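Local coordinates for protein putative surface-anchored fimbrial subunit (Corynebacterium diphtheriae, PDB 3HR6) that forms the shaft of a surface pilus as its major pilin, a rod of tandem Ig-like modules stabilised by isopeptide and disulfide bonds, at residues 328-333 with 362-367; 307-312 with 392-397; 56-61 with 96-101. One frame throughout, in Å; residues are numbered along the deposited sequence.

Interaction 1. Residues 328-333 with 362-367; sequences FQLHRC and AVLSGI
L330 meets L364 and I367 in a purely apolar contact, and all three side chains are buried. The CB of L330 lies 3.9 Å from L364 CD2. Further out, L330 CD2 is 4.2 Å from that same L364 CD2, so one methyl of L364 rests against both the root and one branch of L330 while the two side chains run slantwise past each other. The meeting with I367 is of another kind: L330 CD2 and I367 CD1 come tip to tip at 3.9 Å. In L330 the CG sits opposite the backbone N (chi1 -176°), which lays CG along the strand, from where CD2 points across the gap to I367. I367, with its outer chain nearly fully extended (chi2 161°), reaches back to meet it. The backbones stay well apart, with L330 CA 8.4 Å from L364 CA.

That spacing fits two sheets packed face to face, as in the β-sandwich of an Ig-like module. Strand 327-333 belongs to one sheet and strand 361-375 to the other, and their inward side chains form part of the core of the C-terminal module. L364 and I367 are three residues apart yet both face L330. A regular strand would put them on opposite faces, but the chain turns at G366, whose phi is 74°.

The polar and covalent links lie off to the sides. R332 gives its NE to the carbonyl of K388 and makes a cation-pi contact with F392, while C333 is joined to C393 by a disulfide between neighbouring strands of one sheet. On the other strand, G366 N bonds to Q263 OE1, and the side chain of I367 lies about 7 Å from that of Q158, a calcium ligand.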
loop_
_atom_site.group_PDB
_atom_site.type_symbol
_atom_site.label_atom_id
_atom_site.label_comp_id
_atom_site.label_asym_id
_atom_site.label_seq_id
_atom_site.Cartn_x
_atom_site.Cartn_y
_atom_site.Cartn_z
ATOM N N PHE A 328 -7.035 27.775 -26.944
ATOM C CA PHE A 328 -6.812 28.225 -25.578
ATOM C C PHE A 328 -5.589 27.553 -25.004
ATOM O O PHE A 328 -5.205 26.417 -25.399
ATOM C CB PHE A 328 -8.011 27.918 -24.669
ATOM C CG PHE A 328 -9.280 28.565 -25.124
ATOM C CD1 PHE A 328 -9.688 29.800 -24.587
ATOM C CD2 PHE A 328 -10.051 27.983 -26.112
ATOM C CE1 PHE A 328 -10.831 30.420 -25.023
ATOM C CE2 PHE A 328 -11.198 28.595 -26.564
ATOM C CZ PHE A 328 -11.616 29.816 -26.012
ATOM N N GLN A 329 -4.939 28.303 -24.126
ATOM C CA GLN A 329 -3.946 27.740 -23.246
ATOM C C GLN A 329 -4.402 27.898 -21.806
ATOM O O GLN A 329 -5.118 28.854 -21.415
ATOM C CB GLN A 329 -2.571 28.336 -23.520
ATOM C CG GLN A 329 -2.084 28.089 -24.907
ATOM C CD GLN A 329 -0.654 28.538 -25.082
ATOM O OE1 GLN A 329 -0.369 29.735 -25.012
ATOM N NE2 GLN A 329 0.232 27.596 -25.371
ATOM N N LEU A 330 -4.004 26.920 -21.005
ATOM C CA LEU A 330 -4.326 26.914 -19.578
ATOM C C LEU A 330 -3.161 27.511 -18.777
ATOM O O LEU A 330 -2.008 27.213 -19.025
ATOM C CB LEU A 330 -4.665 25.502 -19.119
ATOM C CG LEU A 330 -5.135 25.328 -17.657
ATOM C CD1 LEU A 330 -6.483 25.995 -17.434
ATOM C CD2 LEU A 330 -5.175 23.817 -17.304
ATOM N N HIS A 331 -3.506 28.365 -17.824
ATOM C CA HIS A 331 -2.568 29.162 -17.067
ATOM C C HIS A 331 -3.028 29.232 -15.633
ATOM O O HIS A 331 -4.100 28.753 -15.291
ATOM C CB HIS A 331 -2.523 30.580 -17.619
ATOM C CG HIS A 331 -1.683 30.730 -18.849
ATOM N ND1 HIS A 331 -0.305 30.786 -18.799
ATOM C CD2 HIS A 331 -2.019 30.876 -20.153
ATOM C CE1 HIS A 331 0.170 30.976 -20.018
ATOM N NE2 HIS A 331 -0.848 31.025 -20.863
ATOM N N ARG A 332 -2.199 29.832 -14.796
ATOM C CA ARG A 332 -2.517 30.208 -13.446
ATOM C C ARG A 332 -2.585 31.741 -13.375
ATOM O O ARG A 332 -1.816 32.434 -14.059
ATOM C CB ARG A 332 -1.460 29.717 -12.463
ATOM C CG ARG A 332 -1.334 28.195 -12.394
ATOM C CD ARG A 332 -2.527 27.594 -11.713
ATOM N NE ARG A 332 -2.642 27.971 -10.315
ATOM C CZ ARG A 332 -3.574 27.561 -9.455
ATOM N NH1 ARG A 332 -4.527 26.713 -9.857
ATOM N NH2 ARG A 332 -3.544 28.013 -8.193
ATOM N N CYS A 333 -3.542 32.233 -12.588
ATOM C CA CYS A 333 -3.806 33.653 -12.432
ATOM C C CYS A 333 -3.749 34.037 -10.943
ATOM O O CYS A 333 -3.986 33.188 -10.064
ATOM C CB CYS A 333 -5.185 33.979 -13.054
ATOM S SG CYS A 333 -5.205 34.203 -14.853
ATOM N N ALA A 362 -13.860 21.670 -26.074
ATOM C CA ALA A 362 -12.469 21.351 -25.834
ATOM C C ALA A 362 -12.368 20.849 -24.397
ATOM O O ALA A 362 -12.842 21.515 -23.493
ATOM C CB ALA A 362 -11.591 22.571 -26.020
ATOM N N VAL A 363 -11.781 19.676 -24.237
ATOM C CA VAL A 363 -11.652 19.031 -22.937
ATOM C C VAL A 363 -10.190 19.058 -22.477
ATOM O O VAL A 363 -9.306 18.594 -23.192
ATOM C CB VAL A 363 -12.234 17.600 -22.949
ATOM C CG1 VAL A 363 -12.242 17.055 -21.505
ATOM C CG2 VAL A 363 -13.685 17.588 -23.494
ATOM N N LEU A 364 -9.941 19.635 -21.300
ATOM C CA LEU A 364 -8.614 19.717 -20.678
ATOM C C LEU A 364 -8.675 18.735 -19.495
ATOM O O LEU A 364 -9.207 19.064 -18.436
ATOM C CB LEU A 364 -8.337 21.135 -20.234
ATOM C CG LEU A 364 -8.005 22.123 -21.348
ATOM C CD1 LEU A 364 -9.172 22.354 -22.259
ATOM C CD2 LEU A 364 -7.604 23.413 -20.688
ATOM N N SER A 365 -8.197 17.529 -19.719
ATOM C CA SER A 365 -8.322 16.430 -18.754
ATOM C C SER A 365 -7.011 16.160 -18.052
ATOM O O SER A 365 -5.937 16.500 -18.552
ATOM C CB SER A 365 -8.748 15.115 -19.436
ATOM O OG SER A 365 -9.878 15.261 -20.277
ATOM N N GLY A 366 -7.101 15.501 -16.905
ATOM C CA GLY A 366 -5.921 15.050 -16.209
ATOM C C GLY A 366 -5.071 16.053 -15.484
ATOM O O GLY A 366 -3.832 15.883 -15.308
ATOM N N ILE A 367 -5.734 17.089 -14.995
ATOM C CA ILE A 367 -5.144 18.117 -14.219
ATOM C C ILE A 367 -5.006 17.603 -12.784
ATOM O O ILE A 367 -6.015 17.408 -12.096
ATOM C CB ILE A 367 -5.981 19.417 -14.214
ATOM C CG1 ILE A 367 -6.215 19.948 -15.648
ATOM C CG2 ILE A 367 -5.270 20.437 -13.399
ATOM C CD1 ILE A 367 -7.385 20.938 -15.788
#

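Interaction 2. Residues 307-312 with 392-397; sequences GQITIE and FCLVET
I311 and L394 form the tight half of this contact, across the two sheets of the C-terminal Ig-like β-sandwich. Strand 302-315 lies in one sheet and strand 391-398 in the other, running broadly the same way, with I311 CA 9.6 Å from L394 CA. The two side chains bridge that gap tip to tip: L394 CD1 touches I311 CG1 at 3.8 Å and I311 CD1 at the same distance, so a single methyl packs against the end of the isoleucine chain. That chain is extended (chi2 174°), presenting CG1 and CD1 together to the leucine. The other L394 methyl, CD2, turns aside to L364 CD2, 3.8 Å off.

Two residues earlier on the strand the fit slackens. F392 also points inward, but its nearest side-chain atom, CB, is 4.8 Å from I309 CD1, and its ring packs edge-to-face with W385.

The outer face of strand 302-315 is polar and partly exposed. There Q308 gives its NE2 to E425 OE2 and takes Q263 NE2 at its OE1, while E312 makes a salt bridge with K429. Back in the core, I309 just grazes the leucine, its CG2 lying 4.5 Å from L394 CD1.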
loop_
_atom_site.group_PDB
_atom_site.type_symbol
_atom_site.label_atom_id
_atom_site.label_comp_id
_atom_site.label_asym_id
_atom_site.label_seq_id
_atom_site.Cartn_x
_atom_site.Cartn_y
_atom_site.Cartn_z
ATOM N N GLY A 307 -8.746 16.854 -11.865
ATOM C CA GLY A 307 -9.875 17.627 -12.386
ATOM C C GLY A 307 -9.804 17.784 -13.885
ATOM O O GLY A 307 -8.828 17.438 -14.535
ATOM N N GLN A 308 -10.890 18.259 -14.432
ATOM C CA GLN A 308 -11.079 18.338 -15.881
ATOM C C GLN A 308 -11.920 19.578 -16.197
ATOM O O GLN A 308 -12.937 19.804 -15.581
ATOM C CB GLN A 308 -11.869 17.107 -16.311
ATOM C CG GLN A 308 -12.274 17.075 -17.741
ATOM C CD GLN A 308 -12.859 15.736 -18.109
ATOM O OE1 GLN A 308 -12.128 14.858 -18.582
ATOM N NE2 GLN A 308 -14.173 15.566 -17.893
ATOM N N ILE A 309 -11.477 20.346 -17.184
ATOM C CA ILE A 309 -12.136 21.577 -17.621
ATOM C C ILE A 309 -12.735 21.279 -18.978
ATOM O O ILE A 309 -12.067 20.770 -19.845
ATOM C CB ILE A 309 -11.135 22.732 -17.729
ATOM C CG1 ILE A 309 -10.628 23.110 -16.340
ATOM C CG2 ILE A 309 -11.800 23.949 -18.365
ATOM C CD1 ILE A 309 -9.394 23.977 -16.393
ATOM N N THR A 310 -14.006 21.581 -19.149
ATOM C CA THR A 310 -14.650 21.466 -20.483
ATOM C C THR A 310 -15.044 22.838 -20.991
ATOM O O THR A 310 -15.825 23.548 -20.353
ATOM C CB THR A 310 -15.850 20.498 -20.510
ATOM O OG1 THR A 310 -15.411 19.191 -20.108
ATOM C CG2 THR A 310 -16.424 20.392 -21.908
ATOM N N ILE A 311 -14.523 23.213 -22.160
ATOM C CA ILE A 311 -14.827 24.488 -22.783
ATOM C C ILE A 311 -15.982 24.201 -23.724
ATOM O O ILE A 311 -15.932 23.199 -24.443
ATOM C CB ILE A 311 -13.586 25.057 -23.578
ATOM C CG1 ILE A 311 -12.401 25.339 -22.655
ATOM C CG2 ILE A 311 -13.956 26.360 -24.328
ATOM C CD1 ILE A 311 -11.125 25.753 -23.411
ATOM N N GLU A 312 -17.044 25.016 -23.656
ATOM C CA GLU A 312 -18.174 24.959 -24.603
ATOM C C GLU A 312 -18.183 26.280 -25.335
ATOM O O GLU A 312 -18.658 27.300 -24.802
ATOM C CB GLU A 312 -19.484 24.743 -23.857
ATOM C CG GLU A 312 -19.495 23.438 -23.154
ATOM C CD GLU A 312 -20.828 23.003 -22.629
ATOM O OE1 GLU A 312 -21.830 23.739 -22.737
ATOM O OE2 GLU A 312 -20.839 21.876 -22.085
ATOM N N PHE A 392 -6.857 28.660 -11.759
ATOM C CA PHE A 392 -6.612 28.444 -13.157
ATOM C C PHE A 392 -7.326 29.495 -14.006
ATOM O O PHE A 392 -8.344 30.122 -13.604
ATOM C CB PHE A 392 -7.079 27.051 -13.597
ATOM C CG PHE A 392 -6.324 25.919 -12.981
ATOM C CD1 PHE A 392 -5.064 25.533 -13.454
ATOM C CD2 PHE A 392 -6.856 25.221 -11.899
ATOM C CE1 PHE A 392 -4.370 24.497 -12.872
ATOM C CE2 PHE A 392 -6.170 24.187 -11.315
ATOM C CZ PHE A 392 -4.922 23.807 -11.793
ATOM N N CYS A 393 -6.773 29.704 -15.185
ATOM C CA CYS A 393 -7.453 30.570 -16.154
ATOM C C CYS A 393 -7.104 30.181 -17.549
ATOM O O CYS A 393 -6.089 29.574 -17.799
ATOM C CB CYS A 393 -7.159 32.043 -15.888
ATOM S SG CYS A 393 -5.352 32.337 -15.786
ATOM N N LEU A 394 -7.978 30.529 -18.480
ATOM C CA LEU A 394 -7.750 30.208 -19.876
ATOM C C LEU A 394 -7.437 31.475 -20.649
ATOM O O LEU A 394 -8.085 32.505 -20.449
ATOM C CB LEU A 394 -9.008 29.586 -20.452
ATOM C CG LEU A 394 -9.388 28.186 -19.945
ATOM C CD1 LEU A 394 -10.909 27.876 -20.313
ATOM C CD2 LEU A 394 -8.423 27.124 -20.489
ATOM N N VAL A 395 -6.462 31.376 -21.536
ATOM C CA VAL A 395 -6.139 32.484 -22.441
ATOM C C VAL A 395 -6.458 32.024 -23.847
ATOM O O VAL A 395 -5.956 30.992 -24.326
ATOM C CB VAL A 395 -4.651 32.890 -22.347
ATOM C CG1 VAL A 395 -4.273 33.867 -23.510
ATOM C CG2 VAL A 395 -4.333 33.493 -20.997
ATOM N N GLU A 396 -7.292 32.804 -24.534
ATOM C CA GLU A 396 -7.607 32.532 -25.918
ATOM C C GLU A 396 -6.502 33.057 -26.815
ATOM O O GLU A 396 -6.282 34.273 -26.872
ATOM C CB GLU A 396 -8.923 33.176 -26.323
ATOM C CG GLU A 396 -9.367 32.727 -27.692
ATOM C CD GLU A 396 -10.728 33.221 -28.060
ATOM O OE1 GLU A 396 -10.981 34.440 -28.004
ATOM O OE2 GLU A 396 -11.526 32.372 -28.467
ATOM N N THR A 397 -5.805 32.159 -27.501
ATOM C CA THR A 397 -4.655 32.548 -28.344
ATOM C C THR A 397 -5.002 32.676 -29.825
ATOM O O THR A 397 -4.256 33.295 -30.576
ATOM C CB THR A 397 -3.489 31.567 -28.210
ATOM O OG1 THR A 397 -3.905 30.261 -28.617
ATOM C CG2 THR A 397 -2.907 31.551 -26.797
#

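Interaction 3. Residues 56-61 with 96-101; sequences DAASKI and PALYLV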
loop_
_atom_site.group_PDB
_atom_site.type_symbol
_atom_site.label_atom_id
_atom_site.label_comp_id
_atom_site.label_asym_id
_atom_site.label_seq_id
_atom_site.Cartn_x
_atom_site.Cartn_y
_atom_site.Cartn_z
ATOM N N ASP A 56 10.081 -40.106 25.833
ATOM C CA ASP A 56 11.492 -39.909 25.499
ATOM C C ASP A 56 11.708 -39.509 24.033
ATOM O O ASP A 56 12.688 -38.830 23.722
ATOM C CB ASP A 56 12.288 -41.187 25.804
ATOM C CG ASP A 56 12.241 -41.575 27.278
ATOM O OD1 ASP A 56 11.931 -40.710 28.130
ATOM O OD2 ASP A 56 12.518 -42.758 27.581
ATOM N N ALA A 57 10.819 -39.954 23.141
ATOM C CA ALA A 57 10.787 -39.462 21.751
ATOM C C ALA A 57 10.411 -37.976 21.708
ATOM O O ALA A 57 10.960 -37.216 20.908
ATOM C CB ALA A 57 9.813 -40.274 20.900
ATOM N N ALA A 58 9.474 -37.576 22.565
ATOM C CA ALA A 58 9.057 -36.181 22.685
ATOM C C ALA A 58 10.217 -35.278 23.116
ATOM O O ALA A 58 10.296 -34.122 22.694
ATOM C CB ALA A 58 7.899 -36.065 23.663
ATOM N N SER A 59 11.115 -35.814 23.948
ATOM C CA SER A 59 12.273 -35.058 24.452
ATOM C C SER A 59 13.451 -35.019 23.468
ATOM O O SER A 59 14.386 -34.246 23.663
ATOM C CB SER A 59 12.766 -35.657 25.770
ATOM O OG SER A 59 13.584 -36.783 25.515
ATOM N N LYS A 60 13.435 -35.871 22.447
ATOM C CA LYS A 60 14.453 -35.809 21.389
ATOM C C LYS A 60 14.029 -34.916 20.211
ATOM O O LYS A 60 14.871 -34.552 19.389
ATOM C CB LYS A 60 14.825 -37.220 20.879
ATOM C CG LYS A 60 15.792 -37.992 21.780
ATOM C CD LYS A 60 16.444 -39.186 21.066
ATOM C CE LYS A 60 17.482 -39.860 21.963
ATOM N NZ LYS A 60 18.171 -41.021 21.317
ATOM N N ILE A 61 12.745 -34.552 20.134
ATOM C CA ILE A 61 12.201 -33.897 18.937
ATOM C C ILE A 61 12.947 -32.615 18.582
ATOM O O ILE A 61 13.250 -31.794 19.444
ATOM C CB ILE A 61 10.696 -33.545 19.073
ATOM C CG1 ILE A 61 9.826 -34.792 18.958
ATOM C CG2 ILE A 61 10.275 -32.555 17.980
ATOM C CD1 ILE A 61 8.359 -34.551 19.275
ATOM N N PRO A 96 -6.023 -37.107 23.585
ATOM C CA PRO A 96 -4.725 -36.910 24.224
ATOM C C PRO A 96 -3.560 -37.198 23.264
ATOM O O PRO A 96 -3.512 -38.262 22.657
ATOM C CB PRO A 96 -4.762 -37.897 25.390
ATOM C CG PRO A 96 -6.226 -38.020 25.723
ATOM C CD PRO A 96 -6.937 -37.922 24.409
ATOM N N ALA A 97 -2.656 -36.232 23.100
ATOM C CA ALA A 97 -1.548 -36.358 22.145
ATOM C C ALA A 97 -0.512 -35.259 22.387
ATOM O O ALA A 97 -0.729 -34.399 23.230
ATOM C CB ALA A 97 -2.068 -36.256 20.722
ATOM N N LEU A 98 0.616 -35.321 21.674
ATOM C CA LEU A 98 1.539 -34.188 21.548
ATOM C C LEU A 98 1.084 -33.356 20.361
ATOM O O LEU A 98 0.840 -33.895 19.271
ATOM C CB LEU A 98 2.993 -34.654 21.334
ATOM C CG LEU A 98 4.097 -33.572 21.314
ATOM C CD1 LEU A 98 4.180 -32.843 22.640
ATOM C CD2 LEU A 98 5.473 -34.177 20.957
ATOM N N TYR A 99 0.933 -32.047 20.570
ATOM C CA TYR A 99 0.491 -31.162 19.503
ATOM C C TYR A 99 1.535 -30.140 19.109
ATOM O O TYR A 99 2.452 -29.830 19.856
ATOM C CB TYR A 99 -0.818 -30.460 19.877
ATOM C CG TYR A 99 -1.993 -31.421 19.910
ATOM C CD1 TYR A 99 -2.736 -31.677 18.768
ATOM C CD2 TYR A 99 -2.352 -32.088 21.092
ATOM C CE1 TYR A 99 -3.801 -32.560 18.784
ATOM C CE2 TYR A 99 -3.435 -32.978 21.113
ATOM C CZ TYR A 99 -4.155 -33.196 19.961
ATOM O OH TYR A 99 -5.220 -34.090 19.934
ATOM N N LEU A 100 1.391 -29.627 17.905
ATOM C CA LEU A 100 2.239 -28.562 17.418
ATOM C C LEU A 100 1.333 -27.419 16.972
ATOM O O LEU A 100 0.396 -27.616 16.188
ATOM C CB LEU A 100 3.140 -29.068 16.278
ATOM C CG LEU A 100 4.037 -27.999 15.660
ATOM C CD1 LEU A 100 5.286 -27.822 16.483
ATOM C CD2 LEU A 100 4.369 -28.370 14.183
ATOM N N VAL A 101 1.573 -26.234 17.544
ATOM C CA VAL A 101 0.790 -25.051 17.247
ATOM C C VAL A 101 1.607 -24.164 16.317
ATOM O O VAL A 101 2.730 -23.767 16.655
ATOM C CB VAL A 101 0.418 -24.267 18.550
ATOM C CG1 VAL A 101 -0.179 -22.898 18.226
ATOM C CG2 VAL A 101 -0.529 -25.097 19.426
#
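The backbones of 56-61 and 96-101 come nearest where A58 CA stands 7.9 Å from L98 CA, the end region of helix 52-58 lying over the start of strand 97-103. L98 makes the whole contact from the strand side, and does so with one methyl. Its CD2 enters the angle between two groups of the other segment: I61 CD1 at 3.4 Å, closer than carbons usually pack, and A58 CB at 4.1 Å. I61 and L98 reach for each other tip to tip. The leucine CG points opposite the backbone N (chi1 -175°), and CD2 is the branch that continues outward; the isoleucine chain is likewise extended (chi2 172°).

Here the end region of helix 52-58 and the turn after it pack on the sheet of the N-terminal module, the D1 domain of Gram-positive pilins. Strand 97-103 runs between strands 38-44 and 117-124, and L98 also touches I47 and L49 of a loop and L118 of the neighbouring strand. I61 continues the apolar patch to L66 in helix 63-66.

The turn that brings I61 round to the strand is held by its own polar groups. S59 OG donates to D56 O over 2.9 Å, arriving 32° out of the carbonyl plane. Next to it K60 N bonds to A57 O at 3.2 Å, with a weak second bond to D56 O.

From the N terminus, interaction 3 comes first: residue 61 and residue 96 are 35 apart, and the contact closes a loop within the N-terminal module, joining a helix end and the turn after it to a sheet strand. The chain then passes through the middle module before interaction 2 opens at 307-312. Before that loop closes at 392-397, interaction 1 opens at 328-333 and closes at 362-367, wholly within it. Both join the same two sheets of the C-terminal sandwich, with centres only 5 Å apart, and the disulfide ties 328-333 to 392-397. Interaction 3 lies at the far end of the rod, its nearest atoms about 51 Å from either.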